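Local structure of erythropoietin (Homo sapiens, 1EER) at residues E13-L16 and L17-K20; V74-G77 and Q78-V82; T137-K140 and L141-Y145; V144-N147 and F148-K152. The protein is a glycoprotein hormone that binds and dimerises its receptor, EPOR, activating JAK2 and so driving the proliferation and differentiation of red blood cells. The protein carries 5 engineered substitutions. All coordinates share one frame; numbering follows the deposited sequence.

Interaction 1. Residues E13-L16 and L17-K20; sequences ERYL and LEAK
Arg14 reaches along one turn of helix 9-25 to overlap the carboxylate of Glu18, an i to i+4 salt bridge between side chains that leave the helix on the same flank. NE of Arg14 lies 3.3 Å from OE2 of Glu18, a weak bond with an N-H...O angle of 132°. The guanidinium and carboxylate planes stand nearly at right angles (88°), and of the two carboxylate oxygens OE2 alone takes part. A water joins the same two atoms. It sits in the guanidinium plane at its edge, accepts from Arg14 NE at 2.9 Å and donates to Glu18 OE2 at 2.6 Å. The other oxygen, Glu18 OE1, approaches the Tyr15 ring obliquely, 3.8 Å from CD1.

One residue back, Glu13 CG meets Leu17 CD1 at 3.8 Å. With its CG set anti to the carbonyl carbon (chi1 -64°), Leu17 leans back over the preceding turn, where its CG also rests 3.4 Å from Glu13 O. The carboxylate of Glu13 is drawn off by a salt bridge to Arg10. Regular backbone bonds, such as Ala19 N to Tyr15 O at 2.9 Å, carry the helix through.

Arg14 NH2 bonds the backbone of one other protein chain, which also packs on Tyr15, and a second packs on Leu17 and Lys20. Helix 9-25 belongs to the four-helix cytokine bundle: Leu16 and Ala19 face helix 138-161, while Tyr15 and Glu18 touch helix 91-111.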
loop_
_atom_site.group_PDB
_atom_site.type_symbol
_atom_site.label_atom_id
_atom_site.label_comp_id
_atom_site.label_asym_id
_atom_site.label_seq_id
_atom_site.Cartn_x
_atom_site.Cartn_y
_atom_site.Cartn_z
ATOM N N GLU A 13 -4.249 -0.845 2.399
ATOM C CA GLU A 13 -2.962 -0.576 1.775
ATOM C C GLU A 13 -3.042 0.183 0.461
ATOM O O GLU A 13 -2.128 0.938 0.126
ATOM C CB GLU A 13 -2.203 -1.880 1.544
ATOM C CG GLU A 13 -0.852 -1.681 0.883
ATOM C CD GLU A 13 0.148 -2.771 1.244
ATOM O OE1 GLU A 13 0.559 -2.856 2.427
ATOM O OE2 GLU A 13 0.526 -3.540 0.335
ATOM N N ARG A 14 -4.121 -0.026 -0.296
ATOM C CA ARG A 14 -4.279 0.660 -1.571
ATOM C C ARG A 14 -4.127 2.161 -1.377
ATOM O O ARG A 14 -3.440 2.841 -2.140
ATOM C CB ARG A 14 -5.651 0.361 -2.177
ATOM C CG ARG A 14 -5.826 0.955 -3.567
ATOM C CD ARG A 14 -7.291 1.178 -3.911
ATOM N NE ARG A 14 -7.443 2.224 -4.915
ATOM C CZ ARG A 14 -8.611 2.708 -5.320
ATOM N NH1 ARG A 14 -9.737 2.237 -4.807
ATOM N NH2 ARG A 14 -8.651 3.675 -6.229
ATOM N N TYR A 15 -4.768 2.673 -0.338
ATOM C CA TYR A 15 -4.723 4.101 -0.057
ATOM C C TYR A 15 -3.364 4.559 0.474
ATOM O O TYR A 15 -2.875 5.626 0.106
ATOM C CB TYR A 15 -5.853 4.451 0.915
ATOM C CG TYR A 15 -7.203 4.012 0.386
ATOM C CD1 TYR A 15 -7.818 4.700 -0.665
ATOM C CD2 TYR A 15 -7.848 2.889 0.904
ATOM C CE1 TYR A 15 -9.041 4.280 -1.187
ATOM C CE2 TYR A 15 -9.070 2.458 0.392
ATOM C CZ TYR A 15 -9.661 3.159 -0.654
ATOM O OH TYR A 15 -10.868 2.741 -1.163
ATOM N N LEU A 16 -2.752 3.748 1.326
ATOM C CA LEU A 16 -1.450 4.093 1.876
ATOM C C LEU A 16 -0.423 4.243 0.761
ATOM O O LEU A 16 0.413 5.146 0.802
ATOM C CB LEU A 16 -0.987 3.027 2.873
ATOM C CG LEU A 16 -1.479 3.194 4.316
ATOM C CD1 LEU A 16 -2.987 3.521 4.358
ATOM C CD2 LEU A 16 -1.181 1.920 5.080
ATOM N N LEU A 17 -0.483 3.369 -0.241
ATOM C CA LEU A 17 0.464 3.450 -1.349
ATOM C C LEU A 17 0.151 4.652 -2.238
ATOM O O LEU A 17 1.048 5.247 -2.827
ATOM C CB LEU A 17 0.446 2.161 -2.169
ATOM C CG LEU A 17 0.899 0.914 -1.404
ATOM C CD1 LEU A 17 0.694 -0.314 -2.277
ATOM C CD2 LEU A 17 2.356 1.059 -0.993
ATOM N N GLU A 18 -1.124 5.009 -2.334
ATOM C CA GLU A 18 -1.514 6.164 -3.125
ATOM C C GLU A 18 -0.907 7.396 -2.464
ATOM O O GLU A 18 -0.303 8.236 -3.132
ATOM C CB GLU A 18 -3.035 6.306 -3.131
ATOM C CG GLU A 18 -3.675 6.197 -4.498
ATOM C CD GLU A 18 -5.133 5.786 -4.423
ATOM O OE1 GLU A 18 -5.856 6.300 -3.542
ATOM O OE2 GLU A 18 -5.553 4.942 -5.243
ATOM N N ALA A 19 -1.074 7.488 -1.144
ATOM C CA ALA A 19 -0.561 8.616 -0.373
ATOM C C ALA A 19 0.961 8.725 -0.464
ATOM O O ALA A 19 1.510 9.830 -0.513
ATOM C CB ALA A 19 -1.001 8.498 1.084
ATOM N N LYS A 20 1.640 7.576 -0.496
ATOM C CA LYS A 20 3.098 7.539 -0.601
ATOM C C LYS A 20 3.511 8.173 -1.924
ATOM O O LYS A 20 4.437 8.983 -1.977
ATOM C CB LYS A 20 3.588 6.088 -0.543
ATOM C CG LYS A 20 5.094 5.901 -0.608
ATOM C CD LYS A 20 5.461 4.507 -0.111
ATOM C CE LYS A 20 6.760 4.020 -0.707
ATOM N NZ LYS A 20 7.935 4.727 -0.132
HETATM O O HOH W 1 -4.847 2.670 -6.243
#

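Interaction 2. Residues V74-G77 and Q78-V82; sequences VLRG and QALLV
Leu75 O is gripped twice: Ala79 N donates to it at 3.0 Å as part of the helix, and a water donates to it at 2.7 Å. The same water gives its second hydrogen to Gln78 OE1 at 2.9 Å, tying the amide back to the preceding turn. Gln78 runs out extended, its CG anti to the backbone N (chi1 177°), beside Leu75, and OE1 comes within 3.8 Å of Leu75 CD2.

On another flank Arg76 folds back over Leu80, four residues on. Bends at chi2 (-86°) and chi3 (100°) lay the guanidinium across the leucine, whose CG stands 3.6 Å above the centre of the guanidinium plane. The charged group thus rests one face on a hydrocarbon branch while its NH1 makes a salt bridge to Glu37. Gly77, with no side chain, lies on the buried side, where Phe138 packs on its O; that O also accepts from Leu81 N at 3.0 Å.

This is the C-terminal end of helix 56-82, part of the four-helix cytokine fold. Val74 and Gln78 pack against helix 91-111, and Leu80 lies on Glu37 and Ile39 of strand 34-41.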
loop_
_atom_site.group_PDB
_atom_site.type_symbol
_atom_site.label_atom_id
_atom_site.label_comp_id
_atom_site.label_asym_id
_atom_site.label_seq_id
_atom_site.Cartn_x
_atom_site.Cartn_y
_atom_site.Cartn_z
ATOM N N VAL A 74 -7.859 18.583 2.576
ATOM C CA VAL A 74 -7.749 18.166 1.188
ATOM C C VAL A 74 -8.836 18.837 0.328
ATOM O O VAL A 74 -8.562 19.317 -0.778
ATOM C CB VAL A 74 -7.839 16.619 1.096
ATOM C CG1 VAL A 74 -7.507 16.146 -0.312
ATOM C CG2 VAL A 74 -6.876 15.993 2.099
ATOM N N LEU A 75 -10.063 18.876 0.837
ATOM C CA LEU A 75 -11.157 19.502 0.103
ATOM C C LEU A 75 -10.791 20.953 -0.185
ATOM O O LEU A 75 -10.938 21.433 -1.310
ATOM C CB LEU A 75 -12.442 19.418 0.919
ATOM C CG LEU A 75 -12.988 17.993 0.966
ATOM C CD1 LEU A 75 -14.058 17.861 2.021
ATOM C CD2 LEU A 75 -13.529 17.631 -0.394
ATOM N N ARG A 76 -10.297 21.653 0.833
ATOM C CA ARG A 76 -9.887 23.040 0.653
ATOM C C ARG A 76 -8.786 23.107 -0.404
ATOM O O ARG A 76 -8.780 23.986 -1.258
ATOM C CB ARG A 76 -9.382 23.624 1.974
ATOM C CG ARG A 76 -10.119 24.888 2.415
ATOM C CD ARG A 76 -9.510 26.141 1.793
ATOM N NE ARG A 76 -10.267 26.602 0.631
ATOM C CZ ARG A 76 -10.193 27.832 0.126
ATOM N NH1 ARG A 76 -9.394 28.733 0.677
ATOM N NH2 ARG A 76 -10.920 28.164 -0.932
ATOM N N GLY A 77 -7.852 22.166 -0.351
ATOM C CA GLY A 77 -6.782 22.158 -1.326
ATOM C C GLY A 77 -7.328 21.971 -2.726
ATOM O O GLY A 77 -6.830 22.551 -3.692
ATOM N N GLN A 78 -8.366 21.156 -2.832
ATOM C CA GLN A 78 -8.988 20.891 -4.119
ATOM C C GLN A 78 -9.620 22.157 -4.711
ATOM O O GLN A 78 -9.441 22.459 -5.890
ATOM C CB GLN A 78 -10.047 19.801 -3.954
ATOM C CG GLN A 78 -10.816 19.475 -5.213
ATOM C CD GLN A 78 -11.995 18.578 -4.931
ATOM O OE1 GLN A 78 -12.655 18.712 -3.904
ATOM N NE2 GLN A 78 -12.268 17.649 -5.841
ATOM N N ALA A 79 -10.351 22.902 -3.892
ATOM C CA ALA A 79 -10.999 24.126 -4.363
ATOM C C ALA A 79 -9.980 25.224 -4.641
ATOM O O ALA A 79 -10.163 26.036 -5.546
ATOM C CB ALA A 79 -12.009 24.605 -3.343
ATOM N N LEU A 80 -8.911 25.256 -3.852
ATOM C CA LEU A 80 -7.869 26.252 -4.040
ATOM C C LEU A 80 -7.182 25.990 -5.374
ATOM O O LEU A 80 -6.712 26.912 -6.048
ATOM C CB LEU A 80 -6.845 26.164 -2.907
ATOM C CG LEU A 80 -7.067 27.083 -1.709
ATOM C CD1 LEU A 80 -6.107 26.714 -0.592
ATOM C CD2 LEU A 80 -6.861 28.519 -2.138
ATOM N N LEU A 81 -7.139 24.716 -5.747
ATOM C CA LEU A 81 -6.519 24.295 -6.993
ATOM C C LEU A 81 -7.430 24.547 -8.184
ATOM O O LEU A 81 -6.952 24.866 -9.271
ATOM C CB LEU A 81 -6.169 22.810 -6.932
ATOM C CG LEU A 81 -5.041 22.362 -7.856
ATOM C CD1 LEU A 81 -3.783 23.128 -7.508
ATOM C CD2 LEU A 81 -4.817 20.852 -7.723
ATOM N N VAL A 82 -8.738 24.396 -7.987
ATOM C CA VAL A 82 -9.681 24.622 -9.077
ATOM C C VAL A 82 -9.544 26.066 -9.544
ATOM O O VAL A 82 -9.757 26.378 -10.713
ATOM C CB VAL A 82 -11.142 24.344 -8.640
ATOM C CG1 VAL A 82 -11.710 25.528 -7.874
ATOM C CG2 VAL A 82 -11.988 24.048 -9.857
HETATM O O HOH W 2 -13.327 21.087 -2.469
#

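Interaction 3. Residues T137-K140 and L141-Y145; sequences TFRK and LFRVY
The segments 137-140 and 141-145 form the first turns of helix 138-161, with Thr137 as N-cap at the end of strand 133-137. Its OG1 accepts a weak capping bond from Lys140 N at 3.3 Å, and its O takes Leu141 N, also at 3.3 Å. The next bond is shorter, Phe142 N to Phe138 O at 2.8 Å. Phe142 also leans on that carbonyl: with chi1 at -81° its ring is thrown back toward the preceding turn, and CD2 stands 3.1 Å from Phe138 O.

Phe138 and Phe142 project side by side, CD1 of the first 4.0 Å from CE2 of the second, and Leu141 CD2 joins them at 4.2 Å from Phe138 CD1. In the four-helix bundle of this cytokine the two rings reach Leu91 of helix 91-111, while Phe138 and Leu141 also meet Leu35 and Val41 of strand 34-41.

The other flank is basic. Arg143, bent at chi3 (68°), curls back until one guanidinium face lies over Lys140 CA, offset toward the rim. Its NH2 comes 3.1 Å from Lys140 CG, near the root of the extended lysine. Both charged ends turn outward to acidic side chains of another protein chain, which pair with Lys140 NZ and Arg143 NH2. The side chains of Arg139 and Arg143 run alongside each other, guanidinium planes 16° apart, but their charged atoms do not meet, Arg139 NE staying 4.8 Å from Arg143 NH1.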
loop_
_atom_site.group_PDB
_atom_site.type_symbol
_atom_site.label_atom_id
_atom_site.label_comp_id
_atom_site.label_asym_id
_atom_site.label_seq_id
_atom_site.Cartn_x
_atom_site.Cartn_y
_atom_site.Cartn_z
ATOM N N THR A 137 1.797 24.476 1.538
ATOM C CA THR A 137 2.263 23.880 0.290
ATOM C C THR A 137 1.550 22.542 0.144
ATOM O O THR A 137 1.089 21.959 1.134
ATOM C CB THR A 137 3.797 23.613 0.273
ATOM O OG1 THR A 137 4.182 22.879 1.444
ATOM C CG2 THR A 137 4.567 24.913 0.216
ATOM N N PHE A 138 1.455 22.051 -1.087
ATOM C CA PHE A 138 0.799 20.778 -1.326
ATOM C C PHE A 138 1.710 19.670 -0.845
ATOM O O PHE A 138 1.260 18.570 -0.518
ATOM C CB PHE A 138 0.494 20.615 -2.813
ATOM C CG PHE A 138 -0.818 21.207 -3.217
ATOM C CD1 PHE A 138 -1.999 20.493 -3.039
ATOM C CD2 PHE A 138 -0.881 22.503 -3.723
ATOM C CE1 PHE A 138 -3.229 21.064 -3.353
ATOM C CE2 PHE A 138 -2.105 23.081 -4.040
ATOM C CZ PHE A 138 -3.281 22.361 -3.853
ATOM N N ARG A 139 3.002 19.983 -0.800
ATOM C CA ARG A 139 4.023 19.046 -0.354
ATOM C C ARG A 139 3.778 18.646 1.093
ATOM O O ARG A 139 3.756 17.458 1.411
ATOM C CB ARG A 139 5.422 19.666 -0.488
ATOM C CG ARG A 139 6.553 18.694 -0.156
ATOM C CD ARG A 139 7.891 19.393 -0.043
ATOM N NE ARG A 139 7.733 20.826 0.164
ATOM C CZ ARG A 139 8.337 21.757 -0.567
ATOM N NH1 ARG A 139 9.151 21.402 -1.562
ATOM N NH2 ARG A 139 8.124 23.041 -0.308
ATOM N N LYS A 140 3.588 19.629 1.974
ATOM C CA LYS A 140 3.345 19.307 3.369
ATOM C C LYS A 140 1.984 18.651 3.523
ATOM O O LYS A 140 1.816 17.752 4.337
ATOM C CB LYS A 140 3.421 20.548 4.258
ATOM C CG LYS A 140 3.424 20.176 5.737
ATOM C CD LYS A 140 3.706 21.343 6.667
ATOM C CE LYS A 140 3.140 21.045 8.046
ATOM N NZ LYS A 140 3.697 21.911 9.116
ATOM N N LEU A 141 1.011 19.098 2.732
ATOM C CA LEU A 141 -0.338 18.533 2.782
ATOM C C LEU A 141 -0.285 17.037 2.478
ATOM O O LEU A 141 -0.832 16.224 3.204
ATOM C CB LEU A 141 -1.247 19.249 1.763
ATOM C CG LEU A 141 -2.739 18.893 1.653
ATOM C CD1 LEU A 141 -3.376 18.794 3.032
ATOM C CD2 LEU A 141 -3.448 19.953 0.830
ATOM N N PHE A 142 0.389 16.682 1.398
ATOM C CA PHE A 142 0.490 15.289 1.015
ATOM C C PHE A 142 1.377 14.457 1.932
ATOM O O PHE A 142 1.108 13.274 2.133
ATOM C CB PHE A 142 0.959 15.192 -0.432
ATOM C CG PHE A 142 -0.146 15.391 -1.426
ATOM C CD1 PHE A 142 -1.268 14.567 -1.406
ATOM C CD2 PHE A 142 -0.087 16.418 -2.357
ATOM C CE1 PHE A 142 -2.327 14.769 -2.304
ATOM C CE2 PHE A 142 -1.143 16.629 -3.265
ATOM C CZ PHE A 142 -2.262 15.804 -3.235
ATOM N N ARG A 143 2.427 15.060 2.484
ATOM C CA ARG A 143 3.304 14.336 3.397
ATOM C C ARG A 143 2.494 13.998 4.648
ATOM O O ARG A 143 2.611 12.908 5.209
ATOM C CB ARG A 143 4.519 15.192 3.766
ATOM C CG ARG A 143 5.407 14.577 4.849
ATOM C CD ARG A 143 6.661 15.417 5.098
ATOM N NE ARG A 143 6.372 16.720 5.704
ATOM C CZ ARG A 143 6.619 17.885 5.113
ATOM N NH1 ARG A 143 7.155 17.908 3.904
ATOM N NH2 ARG A 143 6.342 19.028 5.737
ATOM N N VAL A 144 1.658 14.936 5.075
ATOM C CA VAL A 144 0.809 14.738 6.250
ATOM C C VAL A 144 -0.240 13.652 5.941
ATOM O O VAL A 144 -0.564 12.814 6.792
ATOM C CB VAL A 144 0.081 16.077 6.640
ATOM C CG1 VAL A 144 -1.128 15.795 7.523
ATOM C CG2 VAL A 144 1.045 17.018 7.348
ATOM N N TYR A 145 -0.770 13.687 4.720
ATOM C CA TYR A 145 -1.770 12.728 4.267
ATOM C C TYR A 145 -1.199 11.319 4.414
ATOM O O TYR A 145 -1.848 10.444 4.980
ATOM C CB TYR A 145 -2.134 13.015 2.800
ATOM C CG TYR A 145 -3.023 11.987 2.128
ATOM C CD1 TYR A 145 -4.212 11.566 2.720
ATOM C CD2 TYR A 145 -2.698 11.478 0.871
ATOM C CE1 TYR A 145 -5.066 10.664 2.075
ATOM C CE2 TYR A 145 -3.545 10.571 0.211
ATOM C CZ TYR A 145 -4.728 10.170 0.822
ATOM O OH TYR A 145 -5.564 9.277 0.188
#

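Interaction 4. Residues V144-N147 and F148-K152; sequences VYSN and FLRGK
Asn147 and Arg150 pair on the side of helix 138-161, in the four-helix bundle of this cytokine, one turn apart and pointing the same way. The polar contact is a double one: Arg150 grips a single oxygen side-on with two nitrogens. NE and NH2 both lie 3.0 Å from Asn147 OD1, and the amide and guanidinium are nearly coplanar, 18° apart. The NE bond lies in the carbonyl plane. The extended chain from CG to NE, leaving the backbone with chi1 at 90°, sweeps past Ser146 O to get there. The double grip leaves Asn147 ND2 to bond a polar side chain of another protein chain, and that chain also takes Arg150 NH1 through its backbone and NH2 through an acidic side chain.

Apolar contact lies on another face of the helix. Leu149 CD1 presses on the Tyr145 ring at CE1, 3.3 Å away, and its CG is 3.1 Å from Tyr145 O. The leucine thus touches both the ring and the backbone of the tyrosine, and it also meets Leu16 and Ala19 of helix 9-25 and Leu67 of helix 56-82. Lys152 CG lies 4.0 Å above one face of the Phe148 ring, offset toward its rim, while its NZ pairs with Glu62.

Along the backbone, the helix widens to a pi-type turn at 149-152. A water links the two sides of this turn, donating to Asn147 O at 2.7 Å and accepting from Lys152 N at 2.8 Å.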
loop_
_atom_site.group_PDB
_atom_site.type_symbol
_atom_site.label_atom_id
_atom_site.label_comp_id
_atom_site.label_asym_id
_atom_site.label_seq_id
_atom_site.Cartn_x
_atom_site.Cartn_y
_atom_site.Cartn_z
ATOM N N VAL A 144 1.658 14.936 5.075
ATOM C CA VAL A 144 0.809 14.738 6.250
ATOM C C VAL A 144 -0.240 13.652 5.941
ATOM O O VAL A 144 -0.564 12.814 6.792
ATOM C CB VAL A 144 0.081 16.077 6.640
ATOM C CG1 VAL A 144 -1.128 15.795 7.523
ATOM C CG2 VAL A 144 1.045 17.018 7.348
ATOM N N TYR A 145 -0.770 13.687 4.720
ATOM C CA TYR A 145 -1.770 12.728 4.267
ATOM C C TYR A 145 -1.199 11.319 4.414
ATOM O O TYR A 145 -1.848 10.444 4.980
ATOM C CB TYR A 145 -2.134 13.015 2.800
ATOM C CG TYR A 145 -3.023 11.987 2.128
ATOM C CD1 TYR A 145 -4.212 11.566 2.720
ATOM C CD2 TYR A 145 -2.698 11.478 0.871
ATOM C CE1 TYR A 145 -5.066 10.664 2.075
ATOM C CE2 TYR A 145 -3.545 10.571 0.211
ATOM C CZ TYR A 145 -4.728 10.170 0.822
ATOM O OH TYR A 145 -5.564 9.277 0.188
ATOM N N SER A 146 0.021 11.116 3.912
ATOM C CA SER A 146 0.698 9.814 3.989
ATOM C C SER A 146 1.066 9.419 5.427
ATOM O O SER A 146 0.795 8.298 5.853
ATOM C CB SER A 146 1.967 9.830 3.121
ATOM O OG SER A 146 2.678 8.607 3.218
ATOM N N ASN A 147 1.677 10.338 6.174
ATOM C CA ASN A 147 2.073 10.048 7.547
ATOM C C ASN A 147 0.876 9.690 8.418
ATOM O O ASN A 147 0.982 8.842 9.310
ATOM C CB ASN A 147 2.823 11.240 8.159
ATOM C CG ASN A 147 4.321 11.202 7.879
ATOM O OD1 ASN A 147 4.864 10.180 7.472
ATOM N ND2 ASN A 147 4.989 12.322 8.101
ATOM N N PHE A 148 -0.267 10.331 8.162
ATOM C CA PHE A 148 -1.475 10.046 8.942
ATOM C C PHE A 148 -2.070 8.658 8.664
ATOM O O PHE A 148 -2.374 7.896 9.594
ATOM C CB PHE A 148 -2.552 11.105 8.684
ATOM C CG PHE A 148 -3.700 11.043 9.655
ATOM C CD1 PHE A 148 -4.753 10.158 9.452
ATOM C CD2 PHE A 148 -3.721 11.860 10.784
ATOM C CE1 PHE A 148 -5.812 10.088 10.353
ATOM C CE2 PHE A 148 -4.775 11.798 11.693
ATOM C CZ PHE A 148 -5.824 10.910 11.478
ATOM N N LEU A 149 -2.244 8.335 7.388
ATOM C CA LEU A 149 -2.822 7.049 7.011
ATOM C C LEU A 149 -1.893 5.890 7.359
ATOM O O LEU A 149 -2.330 4.858 7.875
ATOM C CB LEU A 149 -3.131 7.002 5.505
ATOM C CG LEU A 149 -3.889 8.130 4.798
ATOM C CD1 LEU A 149 -4.096 7.735 3.350
ATOM C CD2 LEU A 149 -5.206 8.404 5.479
ATOM N N ARG A 150 -0.607 6.064 7.074
ATOM C CA ARG A 150 0.354 5.008 7.334
ATOM C C ARG A 150 0.729 4.957 8.800
ATOM O O ARG A 150 1.322 3.982 9.259
ATOM C CB ARG A 150 1.599 5.208 6.462
ATOM C CG ARG A 150 2.687 6.050 7.089
ATOM C CD ARG A 150 3.765 6.378 6.083
ATOM N NE ARG A 150 4.756 7.293 6.637
ATOM C CZ ARG A 150 6.068 7.084 6.611
ATOM N NH1 ARG A 150 6.561 5.985 6.054
ATOM N NH2 ARG A 150 6.889 7.971 7.153
ATOM N N GLY A 151 0.347 6.000 9.534
ATOM C CA GLY A 151 0.670 6.077 10.946
ATOM C C GLY A 151 -0.421 5.663 11.916
ATOM O O GLY A 151 -0.772 4.489 12.004
ATOM N N LYS A 152 -0.963 6.629 12.652
ATOM C CA LYS A 152 -1.991 6.325 13.630
ATOM C C LYS A 152 -3.230 5.672 13.025
ATOM O O LYS A 152 -3.895 4.881 13.691
ATOM C CB LYS A 152 -2.370 7.585 14.417
ATOM C CG LYS A 152 -3.098 8.639 13.625
ATOM C CD LYS A 152 -3.438 9.814 14.515
ATOM C CE LYS A 152 -2.238 10.736 14.678
ATOM N NZ LYS A 152 -2.188 11.360 16.027
HETATM O O HOH W 3 0.122 9.066 11.820
#

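In the fold
All four are local contacts along helices, the third starting at the N-cap, so none closes a long loop; they follow in series. Interaction 1 lies on helix 9-25, interaction 2 at the end of helix 56-82, and interactions 3 and 4 run on along helix 138-161, sharing Val144 and Tyr145. The last helix joins the others: Ala19 of interaction 1 packs on Tyr145, its CB 3.4 Å from CE2, and Leu16 lies on Leu149 of interaction 4. At the other end, Phe138 CZ of interaction 3 meets Gly77 O of interaction 2 at 3.6 Å. Interactions 1 and 2 do not touch, their centres about 20 Å apart, but helix 138-161 contacts both.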